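Local coordinates for protein cellulase (Uncultured bacterium, PDB 6XSO) that probably hydrolyses internal beta-1,4 bonds of cellulose and related plant polysaccharides, as a broad-specificity GH5_4 endoglucanase, at residues N37-N42 / I79-T84. Residues are numbered along the deposited sequence; the frame is centred on the assembly and turned at random.
Sequences NTLDAN and IRVPVT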
loop_
_atom_site.group_PDB
_atom_site.type_symbol
_atom_site.label_atom_id
_atom_site.label_comp_id
_atom_site.label_asym_id
_atom_site.label_seq_id
_atom_site.Cartn_x
_atom_site.Cartn_y
_atom_site.Cartn_z
ATOM N N ASN A 37 -8.450 -2.946 7.090
ATOM C CA ASN A 37 -8.922 -3.233 8.444
ATOM C C ASN A 37 -9.164 -4.730 8.655
ATOM O O ASN A 37 -10.029 -5.139 9.438
ATOM C CB ASN A 37 -10.170 -2.416 8.806
ATOM C CG ASN A 37 -9.875 -0.955 9.129
ATOM O OD1 ASN A 37 -8.750 -0.448 8.998
ATOM N ND2 ASN A 37 -10.917 -0.265 9.563
ATOM N N THR A 38 -8.373 -5.556 7.985
ATOM C CA THR A 38 -8.571 -7.007 7.911
ATOM C C THR A 38 -7.309 -7.684 8.397
ATOM O O THR A 38 -7.076 -7.767 9.617
ATOM C CB THR A 38 -9.055 -7.367 6.494
ATOM O OG1 THR A 38 -10.236 -6.598 6.187
ATOM C CG2 THR A 38 -9.438 -8.833 6.431
ATOM N N LEU A 39 -6.413 -8.127 7.508
ATOM C CA LEU A 39 -5.171 -8.727 8.008
ATOM C C LEU A 39 -4.233 -7.690 8.618
ATOM O O LEU A 39 -3.265 -8.064 9.295
ATOM C CB LEU A 39 -4.460 -9.487 6.891
ATOM C CG LEU A 39 -5.308 -10.526 6.146
ATOM C CD1 LEU A 39 -4.487 -11.316 5.131
ATOM C CD2 LEU A 39 -6.000 -11.476 7.120
ATOM N N ASP A 40 -4.511 -6.401 8.391
ATOM C CA ASP A 40 -3.806 -5.299 9.043
ATOM C C ASP A 40 -4.368 -4.945 10.415
ATOM O O ASP A 40 -3.724 -4.188 11.154
ATOM C CB ASP A 40 -3.827 -4.052 8.141
ATOM C CG ASP A 40 -5.223 -3.764 7.503
ATOM O OD1 ASP A 40 -5.923 -4.704 7.065
ATOM O OD2 ASP A 40 -5.595 -2.563 7.422
ATOM N N ALA A 41 -5.528 -5.469 10.786
ATOM C CA ALA A 41 -6.094 -5.143 12.085
ATOM C C ALA A 41 -5.174 -5.615 13.204
ATOM O O ALA A 41 -4.489 -6.635 13.092
ATOM C CB ALA A 41 -7.461 -5.804 12.254
ATOM N N ASN A 42 -5.171 -4.866 14.301
ATOM C CA ASN A 42 -4.309 -5.186 15.432
ATOM C C ASN A 42 -4.851 -4.502 16.675
ATOM O O ASN A 42 -5.529 -3.472 16.586
ATOM C CB ASN A 42 -2.853 -4.768 15.151
ATOM C CG ASN A 42 -2.661 -3.261 15.126
ATOM O OD1 ASN A 42 -2.157 -2.685 16.097
ATOM N ND2 ASN A 42 -3.048 -2.622 14.027
ATOM N N ILE A 79 -5.804 -5.994 -6.047
ATOM C CA ILE A 79 -6.186 -5.889 -4.646
ATOM C C ILE A 79 -4.913 -5.669 -3.832
ATOM O O ILE A 79 -3.952 -6.435 -3.968
ATOM C CB ILE A 79 -6.916 -7.154 -4.159
ATOM C CG1 ILE A 79 -8.110 -7.544 -5.048
ATOM C CG2 ILE A 79 -7.365 -6.977 -2.698
ATOM C CD1 ILE A 79 -9.292 -6.584 -5.024
ATOM N N ARG A 80 -4.905 -4.625 -2.998
ATOM C CA ARG A 80 -3.892 -4.481 -1.962
ATOM C C ARG A 80 -4.415 -5.166 -0.703
ATOM O O ARG A 80 -5.540 -4.894 -0.264
ATOM C CB ARG A 80 -3.571 -3.009 -1.682
ATOM C CG ARG A 80 -2.528 -2.768 -0.552
ATOM C CD ARG A 80 -1.988 -1.408 -0.688
ATOM N NE ARG A 80 -1.020 -0.898 0.278
ATOM C CZ ARG A 80 -1.299 -0.095 1.302
ATOM N NH1 ARG A 80 -2.554 0.155 1.659
ATOM N NH2 ARG A 80 -0.305 0.414 2.015
ATOM N N VAL A 81 -3.588 -6.036 -0.127
ATOM C CA VAL A 81 -3.917 -6.827 1.058
ATOM C C VAL A 81 -2.948 -6.359 2.142
ATOM O O VAL A 81 -1.863 -6.939 2.303
ATOM C CB VAL A 81 -3.807 -8.333 0.774
ATOM C CG1 VAL A 81 -4.067 -9.144 2.044
ATOM C CG2 VAL A 81 -4.823 -8.738 -0.310
ATOM N N PRO A 82 -3.279 -5.307 2.884
ATOM C CA PRO A 82 -2.398 -4.884 3.979
ATOM C C PRO A 82 -2.320 -5.948 5.058
ATOM O O PRO A 82 -3.318 -6.567 5.427
ATOM C CB PRO A 82 -3.069 -3.621 4.526
ATOM C CG PRO A 82 -4.180 -3.310 3.637
ATOM C CD PRO A 82 -4.493 -4.485 2.784
ATOM N N VAL A 83 -1.119 -6.138 5.599
ATOM C CA VAL A 83 -0.903 -7.132 6.643
ATOM C C VAL A 83 -0.079 -6.500 7.754
ATOM O O VAL A 83 0.957 -5.881 7.484
ATOM C CB VAL A 83 -0.169 -8.389 6.124
ATOM C CG1 VAL A 83 -0.040 -9.426 7.220
ATOM C CG2 VAL A 83 -0.867 -9.007 4.954
ATOM N N THR A 84 -0.511 -6.699 9.002
ATOM C CA THR A 84 0.230 -6.287 10.190
ATOM C C THR A 84 0.793 -7.524 10.870
ATOM O O THR A 84 0.052 -8.472 11.160
ATOM C CB THR A 84 -0.661 -5.484 11.142
ATOM O OG1 THR A 84 -1.112 -4.293 10.472
ATOM C CG2 THR A 84 0.103 -5.125 12.435
HETATM O O HOH W 1 -5.947 -7.253 4.759
#
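Asp40 O takes two donors: the hydroxyl Thr84 OG1, 2.7 Å away, and, in a weak bond, the amide Asn42 ND2. The threonine hydroxyl also receives the amide of His123, so it links the 37-42 loop to the loop beyond strand 116-119. With its CG2 anti to the backbone N and OG1 beside that N (chi1 -61°), Thr84 turns the hydroxyl to Asp40 while its methyl lies 4.0 Å from CB of Asn42, whose OD1 is hydrogen-bonded to the hydroxyl of Tyr86. The backbone amide of the same threonine, Thr84 N, donates to Leu39 O at 3.1 Å in an almost straight bond (177°), and His54 NE2 is a second partner of that carbonyl.

The Asp40 carboxylate turns back into its own loop. Asn37 N reaches Asp40 OD2 on the syn side at 2.9 Å, whereas Thr38 N comes to Asp40 OD1 from above the carboxylate plane at 2.8 Å, which fixes the rotation of the group. CB and the carboxylate carbon CG of Asp40 lie alongside the Pro82 ring, Asp40 CG to Pro82 CB 3.7 Å, with both side chains pointing the same way and Trp349 also touching the aspartate. Shortening Asp40 to an alanine would be likely to leave the amides of Asn37 and Thr38 without their carboxylate mate and to open a gap beside Pro82. Water 1 joins Leu39 N to Pro82 O, while CD1 of Leu39 meets CG1 of Val81 at 3.8 Å, next to Trp99 and Val106 of helix 97-111.

A type I turn from Thr38 to Ala41, closed by Ala41 N to Thr38 O, thus packs on the chain leaving strand 78-81. Such joining of neighbouring loops that follow adjacent parallel strands belongs to the C-terminal rim of a (beta/alpha)8 TIM barrel, the end that carries the active site in GH5 enzymes.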